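Long-range contacts in haloacid dehalogenase domain protein hydrolase (PDB 4OVY), which is probably a metal-dependent hydrolase of the haloacid dehalogenase superfamily, a putative phosphatase whose physiological substrate is not established: residues S35-T46 / I224-N234; D212-R221 / G237-V245. All blocks are in the same frame, centred on the assembly; numbering follows the deposited sequence.

Interaction 1 of 2, residues S35-T46 / I224-N234. With CA (calcium ion), chain J; EDO (1,2-ethanediol), chain H.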
loop_
_atom_site.group_PDB
_atom_site.type_symbol
_atom_site.label_atom_id
_atom_site.label_comp_id
_atom_site.label_asym_id
_atom_site.label_seq_id
_atom_site.Cartn_x
_atom_site.Cartn_y
_atom_site.Cartn_z
ATOM N N SER A 35 4.287 14.613 7.532
ATOM C CA SER A 35 4.472 13.267 6.966
ATOM C C SER A 35 3.946 12.127 7.855
ATOM O O SER A 35 3.691 11.033 7.358
ATOM C CB SER A 35 5.953 13.018 6.650
ATOM O OG SER A 35 6.725 12.975 7.839
ATOM N N GLU A 36 3.797 12.380 9.157
ATOM C CA GLU A 36 3.333 11.358 10.106
ATOM C C GLU A 36 1.825 11.419 10.395
ATOM O O GLU A 36 1.293 10.568 11.118
ATOM C CB GLU A 36 4.116 11.470 11.424
ATOM C CG GLU A 36 5.575 11.051 11.323
ATOM C CD GLU A 36 6.379 11.381 12.575
ATOM O OE1 GLU A 36 5.876 11.204 13.708
ATOM O OE2 GLU A 36 7.527 11.823 12.429
ATOM N N ARG A 37 1.134 12.405 9.827
ATOM C CA ARG A 37 -0.293 12.606 10.091
ATOM C C ARG A 37 -1.168 11.640 9.296
ATOM O O ARG A 37 -1.813 12.014 8.316
ATOM C CB ARG A 37 -0.683 14.054 9.810
ATOM C CG ARG A 37 0.050 15.037 10.708
ATOM C CD ARG A 37 -0.364 16.470 10.432
ATOM N NE ARG A 37 0.586 17.383 11.045
ATOM C CZ ARG A 37 0.666 18.685 10.799
ATOM N NH1 ARG A 37 -0.173 19.277 9.952
ATOM N NH2 ARG A 37 1.603 19.396 11.413
ATOM N N ILE A 38 -1.175 10.390 9.742
ATOM C CA ILE A 38 -1.937 9.316 9.115
ATOM C C ILE A 38 -3.166 9.060 9.967
ATOM O O ILE A 38 -3.055 8.887 11.192
ATOM C CB ILE A 38 -1.115 8.005 9.066
ATOM C CG1 ILE A 38 0.209 8.201 8.320
ATOM C CG2 ILE A 38 -1.932 6.865 8.468
ATOM C CD1 ILE A 38 0.062 8.842 6.962
ATOM N N VAL A 39 -4.330 9.034 9.322
ATOM C CA VAL A 39 -5.588 8.691 9.980
ATOM C C VAL A 39 -6.296 7.589 9.197
ATOM O O VAL A 39 -6.363 7.641 7.969
ATOM C CB VAL A 39 -6.511 9.921 10.173
ATOM C CG1 VAL A 39 -6.812 10.614 8.856
ATOM C CG2 VAL A 39 -7.805 9.521 10.865
ATOM N N THR A 40 -6.805 6.590 9.920
ATOM C CA THR A 40 -7.455 5.433 9.311
ATOM C C THR A 40 -8.923 5.339 9.713
ATOM O O THR A 40 -9.279 5.513 10.884
ATOM C CB THR A 40 -6.740 4.114 9.669
ATOM O OG1 THR A 40 -6.623 3.988 11.093
ATOM C CG2 THR A 40 -5.376 4.055 9.032
ATOM N N PHE A 41 -9.763 5.060 8.723
ATOM C CA PHE A 41 -11.200 4.900 8.900
ATOM C C PHE A 41 -11.632 3.526 8.411
ATOM O O PHE A 41 -11.253 3.104 7.321
ATOM C CB PHE A 41 -11.962 5.924 8.049
ATOM C CG PHE A 41 -11.753 7.350 8.470
ATOM C CD1 PHE A 41 -10.652 8.068 8.026
ATOM C CD2 PHE A 41 -12.674 7.985 9.289
ATOM C CE1 PHE A 41 -10.463 9.385 8.413
ATOM C CE2 PHE A 41 -12.486 9.304 9.681
ATOM C CZ PHE A 41 -11.382 10.001 9.237
ATOM N N ASP A 42 -12.467 2.845 9.184
ATOM C CA ASP A 42 -13.277 1.779 8.612
ATOM C C ASP A 42 -14.266 2.418 7.625
ATOM O O ASP A 42 -14.504 3.636 7.675
ATOM C CB ASP A 42 -14.021 1.028 9.712
ATOM C CG ASP A 42 -14.548 -0.323 9.259
ATOM O OD1 ASP A 42 -14.264 -0.785 8.138
ATOM O OD2 ASP A 42 -15.259 -0.939 10.056
ATOM N N ASN A 43 -14.833 1.608 6.734
ATOM C CA ASN A 43 -15.840 2.087 5.787
ATOM C C ASN A 43 -17.263 1.734 6.239
ATOM O O ASN A 43 -18.007 2.599 6.699
ATOM C CB ASN A 43 -15.561 1.537 4.378
ATOM C CG ASN A 43 -16.483 2.135 3.321
ATOM O OD1 ASN A 43 -16.874 3.304 3.400
ATOM N ND2 ASN A 43 -16.834 1.333 2.324
ATOM N N ASP A 44 -17.627 0.457 6.128
ATOM C CA ASP A 44 -18.971 -0.006 6.505
ATOM C C ASP A 44 -19.295 0.410 7.942
ATOM O O ASP A 44 -18.571 0.056 8.853
ATOM C CB ASP A 44 -19.066 -1.532 6.412
ATOM C CG ASP A 44 -18.868 -2.064 5.001
ATOM O OD1 ASP A 44 -19.181 -1.363 4.013
ATOM O OD2 ASP A 44 -18.406 -3.214 4.886
ATOM N N GLY A 45 -20.368 1.171 8.133
ATOM C CA GLY A 45 -20.823 1.559 9.464
ATOM C C GLY A 45 -20.071 2.725 10.082
ATOM O O GLY A 45 -20.433 3.192 11.162
ATOM N N THR A 46 -19.018 3.185 9.406
ATOM C CA THR A 46 -18.189 4.279 9.893
ATOM C C THR A 46 -18.317 5.489 8.955
ATOM O O THR A 46 -18.548 6.603 9.422
ATOM C CB THR A 46 -16.727 3.823 10.026
ATOM O OG1 THR A 46 -16.632 2.855 11.082
ATOM C CG2 THR A 46 -15.802 4.991 10.341
ATOM N N ILE A 224 1.007 0.957 4.889
ATOM C CA ILE A 224 1.361 2.345 5.241
ATOM C C ILE A 224 2.783 2.455 5.794
ATOM O O ILE A 224 3.478 3.450 5.551
ATOM C CB ILE A 224 0.360 2.956 6.245
ATOM C CG1 ILE A 224 -1.083 2.756 5.751
ATOM C CG2 ILE A 224 0.659 4.435 6.465
ATOM C CD1 ILE A 224 -2.146 3.426 6.594
ATOM N N GLY A 225 3.215 1.439 6.538
ATOM C CA GLY A 225 4.527 1.451 7.167
ATOM C C GLY A 225 4.637 2.394 8.346
ATOM O O GLY A 225 5.743 2.752 8.747
ATOM N N ARG A 226 3.495 2.795 8.897
ATOM C CA ARG A 226 3.443 3.781 9.981
ATOM C C ARG A 226 2.302 3.423 10.929
ATOM O O ARG A 226 1.292 2.900 10.503
ATOM C CB ARG A 226 3.155 5.195 9.427
ATOM C CG ARG A 226 4.177 5.807 8.466
ATOM C CD ARG A 226 3.654 7.143 7.917
ATOM N NE ARG A 226 4.580 7.898 7.052
ATOM C CZ ARG A 226 5.646 8.574 7.483
ATOM N NH1 ARG A 226 6.405 9.245 6.617
ATOM N NH2 ARG A 226 5.971 8.583 8.775
ATOM N N ARG A 227 2.451 3.740 12.208
ATOM C CA ARG A 227 1.326 3.698 13.133
ATOM C C ARG A 227 0.513 4.977 12.928
ATOM O O ARG A 227 1.068 6.074 13.042
ATOM C CB ARG A 227 1.817 3.619 14.576
ATOM C CG ARG A 227 0.712 3.381 15.594
ATOM C CD ARG A 227 1.190 3.635 17.017
ATOM N NE ARG A 227 2.409 2.894 17.334
ATOM C CZ ARG A 227 2.468 1.685 17.902
ATOM N NH1 ARG A 227 3.651 1.140 18.133
ATOM N NH2 ARG A 227 1.370 1.015 18.252
ATOM N N PRO A 228 -0.791 4.854 12.622
ATOM C CA PRO A 228 -1.604 6.075 12.496
ATOM C C PRO A 228 -1.692 6.846 13.812
ATOM O O PRO A 228 -1.562 6.257 14.883
ATOM C CB PRO A 228 -2.988 5.547 12.082
ATOM C CG PRO A 228 -2.714 4.195 11.480
ATOM C CD PRO A 228 -1.557 3.648 12.264
ATOM N N VAL A 229 -1.911 8.154 13.727
ATOM C CA VAL A 229 -2.098 8.970 14.929
ATOM C C VAL A 229 -3.574 9.141 15.300
ATOM O O VAL A 229 -3.895 9.666 16.369
ATOM C CB VAL A 229 -1.408 10.345 14.797
ATOM C CG1 VAL A 229 0.073 10.154 14.484
ATOM C CG2 VAL A 229 -2.093 11.200 13.744
HETATM N N MSE A 230 -4.467 8.688 14.422
HETATM C CA MSE A 230 -5.902 8.712 14.691
HETATM C C MSE A 230 -6.581 7.603 13.936
HETATM O O MSE A 230 -6.113 7.195 12.877
HETATM C CB MSE A 230 -6.425 10.076 14.254
HETATM C CG MSE A 230 -7.888 10.309 14.562
HETATM SE SE MSE A 230 -8.292 12.170 14.026
HETATM C CE MSE A 230 -10.255 12.034 13.983
ATOM N N ALA A 231 -7.674 7.090 14.495
ATOM C CA ALA A 231 -8.468 6.062 13.836
ATOM C C ALA A 231 -9.920 6.180 14.246
ATOM O O ALA A 231 -10.226 6.534 15.384
ATOM C CB ALA A 231 -7.941 4.674 14.158
ATOM N N VAL A 232 -10.805 5.885 13.303
ATOM C CA VAL A 232 -12.231 5.874 13.547
ATOM C C VAL A 232 -12.828 4.564 13.037
ATOM O O VAL A 232 -12.592 4.158 11.897
ATOM C CB VAL A 232 -12.953 7.060 12.875
ATOM C CG1 VAL A 232 -14.405 7.111 13.328
ATOM C CG2 VAL A 232 -12.230 8.371 13.177
ATOM N N GLY A 233 -13.596 3.913 13.902
ATOM C CA GLY A 233 -14.280 2.673 13.562
ATOM C C GLY A 233 -15.680 2.692 14.134
ATOM O O GLY A 233 -16.149 3.741 14.598
ATOM N N ASN A 234 -16.357 1.545 14.094
ATOM C CA ASN A 234 -17.703 1.438 14.667
ATOM C C ASN A 234 -18.051 0.069 15.254
ATOM O O ASN A 234 -19.091 -0.069 15.887
ATOM C CB ASN A 234 -18.759 1.772 13.620
ATOM C CG ASN A 234 -18.893 0.685 12.575
ATOM O OD1 ASN A 234 -17.965 0.432 11.818
ATOM N ND2 ASN A 234 -20.043 0.023 12.542
HETATM CA CA CA J . -17.473 -1.485 10.428
HETATM C C1 EDO H . -17.206 -5.872 5.908
HETATM O O1 EDO H . -17.062 -4.606 6.571
HETATM C C2 EDO H . -16.902 -7.011 6.875
HETATM O O2 EDO H . -15.759 -6.684 7.675
HETATM O O HOH W 1 4.091 10.628 4.687
HETATM O O HOH W 2 8.131 10.738 8.448
HETATM O O HOH W 3 2.183 8.058 11.671
HETATM O O HOH W 4 -15.398 -3.053 11.510
HETATM O O HOH W 5 -18.776 -3.112 10.299
#

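Interaction 2 of 2, residues D212-R221 / G237-V245. With EDO (1,2-ethanediol), chain H.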
loop_
_atom_site.group_PDB
_atom_site.type_symbol
_atom_site.label_atom_id
_atom_site.label_comp_id
_atom_site.label_asym_id
_atom_site.label_seq_id
_atom_site.Cartn_x
_atom_site.Cartn_y
_atom_site.Cartn_z
ATOM N N ASP A 212 -9.450 -7.604 8.603
ATOM C CA ASP A 212 -10.393 -7.399 9.702
ATOM C C ASP A 212 -9.813 -7.882 11.024
ATOM O O ASP A 212 -8.892 -8.711 11.044
ATOM C CB ASP A 212 -11.716 -8.108 9.403
ATOM C CG ASP A 212 -12.904 -7.532 10.193
ATOM O OD1 ASP A 212 -12.799 -6.430 10.778
ATOM O OD2 ASP A 212 -13.955 -8.196 10.221
ATOM N N GLN A 213 -10.351 -7.346 12.118
ATOM C CA GLN A 213 -9.927 -7.701 13.476
ATOM C C GLN A 213 -8.413 -7.490 13.616
ATOM O O GLN A 213 -7.920 -6.413 13.286
ATOM C CB GLN A 213 -10.371 -9.134 13.823
ATOM C CG GLN A 213 -11.843 -9.398 13.570
ATOM C CD GLN A 213 -12.192 -10.863 13.719
ATOM O OE1 GLN A 213 -12.092 -11.431 14.807
ATOM N NE2 GLN A 213 -12.604 -11.482 12.626
ATOM N N ALA A 214 -7.660 -8.498 14.063
ATOM C CA ALA A 214 -6.217 -8.335 14.228
ATOM C C ALA A 214 -5.477 -8.219 12.893
ATOM O O ALA A 214 -4.287 -7.904 12.875
ATOM C CB ALA A 214 -5.633 -9.468 15.073
ATOM N N GLY A 215 -6.173 -8.477 11.785
ATOM C CA GLY A 215 -5.640 -8.198 10.470
ATOM C C GLY A 215 -5.452 -6.714 10.189
ATOM O O GLY A 215 -4.606 -6.357 9.376
ATOM N N LYS A 216 -6.223 -5.841 10.841
ATOM C CA LYS A 216 -6.158 -4.409 10.494
ATOM C C LYS A 216 -4.808 -3.766 10.825
ATOM O O LYS A 216 -4.238 -3.078 9.974
ATOM C CB LYS A 216 -7.352 -3.619 11.059
ATOM C CG LYS A 216 -8.669 -3.979 10.382
ATOM C CD LYS A 216 -9.779 -2.957 10.602
ATOM C CE LYS A 216 -11.036 -3.361 9.841
ATOM N NZ LYS A 216 -12.032 -2.263 9.766
ATOM N N PRO A 217 -4.265 -4.004 12.032
ATOM C CA PRO A 217 -2.919 -3.476 12.289
ATOM C C PRO A 217 -1.858 -4.056 11.350
ATOM O O PRO A 217 -0.903 -3.372 10.997
ATOM C CB PRO A 217 -2.655 -3.858 13.746
ATOM C CG PRO A 217 -4.004 -4.019 14.349
ATOM C CD PRO A 217 -4.892 -4.538 13.252
ATOM N N VAL A 218 -2.037 -5.304 10.933
ATOM C CA VAL A 218 -1.122 -5.919 9.977
ATOM C C VAL A 218 -1.231 -5.228 8.608
ATOM O O VAL A 218 -0.220 -4.895 7.989
ATOM C CB VAL A 218 -1.381 -7.433 9.841
ATOM C CG1 VAL A 218 -0.560 -8.026 8.713
ATOM C CG2 VAL A 218 -1.061 -8.144 11.151
ATOM N N GLY A 219 -2.453 -5.010 8.136
ATOM C CA GLY A 219 -2.646 -4.347 6.843
ATOM C C GLY A 219 -2.085 -2.930 6.873
ATOM O O GLY A 219 -1.405 -2.490 5.944
ATOM N N ILE A 220 -2.353 -2.227 7.965
ATOM C CA ILE A 220 -1.848 -0.871 8.143
ATOM C C ILE A 220 -0.320 -0.864 8.132
ATOM O O ILE A 220 0.299 -0.089 7.409
ATOM C CB ILE A 220 -2.394 -0.258 9.445
ATOM C CG1 ILE A 220 -3.887 0.061 9.297
ATOM C CG2 ILE A 220 -1.629 1.002 9.829
ATOM C CD1 ILE A 220 -4.602 0.293 10.609
ATOM N N ARG A 221 0.293 -1.728 8.932
ATOM C CA ARG A 221 1.744 -1.717 9.033
ATOM C C ARG A 221 2.427 -2.132 7.725
ATOM O O ARG A 221 3.450 -1.549 7.352
ATOM C CB ARG A 221 2.224 -2.584 10.199
ATOM C CG ARG A 221 3.729 -2.532 10.424
ATOM C CD ARG A 221 4.243 -1.120 10.702
ATOM N NE ARG A 221 5.693 -1.077 10.842
ATOM C CZ ARG A 221 6.566 -1.162 9.837
ATOM N NH1 ARG A 221 6.158 -1.295 8.573
ATOM N NH2 ARG A 221 7.862 -1.122 10.099
ATOM N N GLY A 237 -14.842 -5.492 15.166
ATOM C CA GLY A 237 -13.804 -5.728 14.165
ATOM C C GLY A 237 -12.749 -4.629 14.055
ATOM O O GLY A 237 -11.695 -4.852 13.467
ATOM N N ASP A 238 -13.031 -3.456 14.630
ATOM C CA ASP A 238 -12.097 -2.329 14.672
ATOM C C ASP A 238 -11.269 -2.241 15.958
ATOM O O ASP A 238 -10.440 -1.333 16.097
ATOM C CB ASP A 238 -12.880 -1.016 14.504
ATOM C CG ASP A 238 -13.535 -0.908 13.151
ATOM O OD1 ASP A 238 -12.822 -1.105 12.148
ATOM O OD2 ASP A 238 -14.750 -0.625 13.090
ATOM N N TYR A 239 -11.469 -3.182 16.879
ATOM C CA TYR A 239 -10.843 -3.121 18.208
ATOM C C TYR A 239 -9.322 -3.029 18.121
ATOM O O TYR A 239 -8.724 -2.154 18.728
ATOM C CB TYR A 239 -11.238 -4.338 19.062
ATOM C CG TYR A 239 -10.922 -4.214 20.545
ATOM C CD1 TYR A 239 -9.613 -4.288 21.009
ATOM C CD2 TYR A 239 -11.937 -4.060 21.486
ATOM C CE1 TYR A 239 -9.317 -4.186 22.359
ATOM C CE2 TYR A 239 -11.650 -3.965 22.843
ATOM C CZ TYR A 239 -10.336 -4.022 23.270
ATOM O OH TYR A 239 -10.022 -3.927 24.609
ATOM N N GLU A 240 -8.699 -3.940 17.374
ATOM C CA GLU A 240 -7.244 -3.953 17.261
ATOM C C GLU A 240 -6.693 -2.711 16.554
ATOM O O GLU A 240 -5.656 -2.193 16.954
ATOM C CB GLU A 240 -6.750 -5.235 16.587
ATOM C CG GLU A 240 -6.933 -6.491 17.443
ATOM C CD GLU A 240 -8.232 -7.240 17.184
ATOM O OE1 GLU A 240 -9.201 -6.651 16.635
ATOM O OE2 GLU A 240 -8.277 -8.439 17.550
HETATM N N MSE A 241 -7.386 -2.221 15.527
HETATM C CA MSE A 241 -6.962 -0.983 14.863
HETATM C C MSE A 241 -6.930 0.171 15.857
HETATM O O MSE A 241 -5.948 0.904 15.926
HETATM C CB MSE A 241 -7.847 -0.650 13.661
HETATM C CG MSE A 241 -7.485 0.724 13.097
HETATM SE SE MSE A 241 -8.598 1.180 11.540
HETATM C CE MSE A 241 -10.328 1.463 12.449
ATOM N N LEU A 242 -7.998 0.352 16.627
ATOM C CA LEU A 242 -8.062 1.449 17.603
ATOM C C LEU A 242 -6.999 1.286 18.694
ATOM O O LEU A 242 -6.316 2.243 19.061
ATOM C CB LEU A 242 -9.455 1.531 18.222
ATOM C CG LEU A 242 -10.607 1.881 17.262
ATOM C CD1 LEU A 242 -11.962 1.585 17.892
ATOM C CD2 LEU A 242 -10.536 3.327 16.829
ATOM N N GLU A 243 -6.848 0.060 19.193
ATOM C CA GLU A 243 -5.859 -0.237 20.232
ATOM C C GLU A 243 -4.428 0.056 19.768
ATOM O O GLU A 243 -3.624 0.649 20.500
ATOM C CB GLU A 243 -5.992 -1.701 20.648
ATOM C CG GLU A 243 -5.117 -2.140 21.799
ATOM C CD GLU A 243 -5.446 -3.556 22.226
ATOM O OE1 GLU A 243 -5.253 -4.484 21.411
ATOM O OE2 GLU A 243 -5.920 -3.737 23.368
ATOM N N TYR A 244 -4.129 -0.343 18.538
ATOM C CA TYR A 244 -2.826 -0.123 17.928
ATOM C C TYR A 244 -2.489 1.365 17.898
ATOM O O TYR A 244 -1.347 1.758 18.139
ATOM C CB TYR A 244 -2.836 -0.726 16.511
ATOM C CG TYR A 244 -1.571 -0.544 15.702
ATOM C CD1 TYR A 244 -0.328 -0.914 16.205
ATOM C CD2 TYR A 244 -1.625 -0.033 14.408
ATOM C CE1 TYR A 244 0.828 -0.750 15.456
ATOM C CE2 TYR A 244 -0.478 0.130 13.650
ATOM C CZ TYR A 244 0.745 -0.234 14.171
ATOM O OH TYR A 244 1.880 -0.074 13.409
ATOM N N VAL A 245 -3.499 2.182 17.628
ATOM C CA VAL A 245 -3.344 3.637 17.544
ATOM C C VAL A 245 -3.286 4.333 18.914
ATOM O O VAL A 245 -2.501 5.272 19.099
ATOM C CB VAL A 245 -4.482 4.240 16.685
ATOM C CG1 VAL A 245 -4.539 5.759 16.808
ATOM C CG2 VAL A 245 -4.298 3.823 15.230
HETATM C C1 EDO H . -17.206 -5.872 5.908
HETATM O O1 EDO H . -17.062 -4.606 6.571
HETATM C C2 EDO H . -16.902 -7.011 6.875
HETATM O O2 EDO H . -15.759 -6.684 7.675
HETATM O O HOH W 6 -9.103 -4.103 14.084
#

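Interaction 1 of 2, residues S35-T46 / I224-N234
Ile38 to Phe41 and Met230 to Gly233 run side by side as neighbouring parallel strands, the short segment axes 4.7 Å apart at closest and 8° from aligned. Thr40 N donates to Met230 O, and Thr40 O accepts from Val232 N at 2.9 Å. Val229 N to Ile38 O and Asp42 N to Val232 O continue the pattern at the two ends.

On one face of the sheet Val39 CG2 lies 3.7 Å from CB of Met230, which is present as selenomethionine. Nearby the Phe41 ring lies alongside Val232, CE2 touching CG2, with helix 141-152 over the ring. On the other face Thr40 points CG2 at Pro228 CG. With OG1 between the backbone N and the carbonyl carbon (chi1 54°), the hydroxyl faces the Ala231 methyl, buried without a hydrogen-bond partner.

These are central strands of the Rossmann-like HAD core, and Asp42, Asp44 and Thr46 fit the DxDx(T/V) motif at the strand end. There calcium is bound by Asp42 OD2 at 2.3 Å, Asp44 O, Asn234 OD1 at 2.4 Å and two waters. Asp42 OD1 pairs with Lys216 in a salt bridge. Thr46 OG1 also donates to Asn234 OD1 at 2.9 Å, tilted off the amide plane.

At the far end Ser35 O lies 3.1 Å above one face of the Arg226 guanidinium. Arg226 NE forms a salt bridge with Glu181 of the second subunit.

Interaction 2 of 2, residues D212-R221 / G237-V245
Lys216 reaches Asp238, NZ meeting OD1 at 2.8 Å in a salt bridge, nearly along the C-O axis. The lysine chain is extended beyond CG, which carries NZ past Gly237 to the carboxylate. NZ is also held by Asp42 OD1 and by Val160 O. Asp238 OD2 accepts from the backbone N of Asn234 and Ser235. With an alanine in place of Lys216 the amine is gone, which would probably leave Asp238 OD1 and Asp42 OD1 without their shared positive partner and Val160 O without this donor.

Gly237 O takes a weak bond from Gln213 N at 3.1 Å and a shorter one, 2.8 Å, from water 6. Water 6 also donates to Gln213 O and accepts from Met241 N at 2.9 Å, joining turn 212-215 to helix 239-245. Gln213 N makes a second weak bond, to Asp212 OD1. The Glu240 carboxylate lies against the Gln213-Ala214 peptide.

Pro217 CB sits over the Tyr244 ring face, 4.3 Å from its centroid, in a CH-pi contact. Ile220 CG2 comes to the ring edge, and Ile220 CD1 touches Met241 CG at 3.8 Å. Arg221 turns its guanidinium to Glu166 and Asp112 of the second subunit.

The axes of helices 215-221 and 239-245 pass 8.0 Å apart at closest, their N-to-C directions 57° apart. Ile220 and Met241 rest on Val160 of strand 156-161, and Met241 also touches Ala231 of strand 230-233.

In the fold
Interaction 1 is the more buried: two neighbouring strands of the central sheet, joined by backbone bonds and apolar side chains, with calcium at one end. Interaction 2 joins two helices beside that sheet. It is partly buried and relies on a salt bridge, a bridging water and a proline-tyrosine contact. In sequence, segment 35-46 comes first, then 212-221, 224-234 and 237-245, so the segments of the two contacts alternate. The contacts meet where Met241 packs on Thr40, and where Asp238 comes close to Asp42 beside the metal. Lys216 of interaction 2 pairs with both acids. Arg227 NH2 probably hydrogen-bonds to Tyr244 O. Both contacts reach the second subunit through arginines.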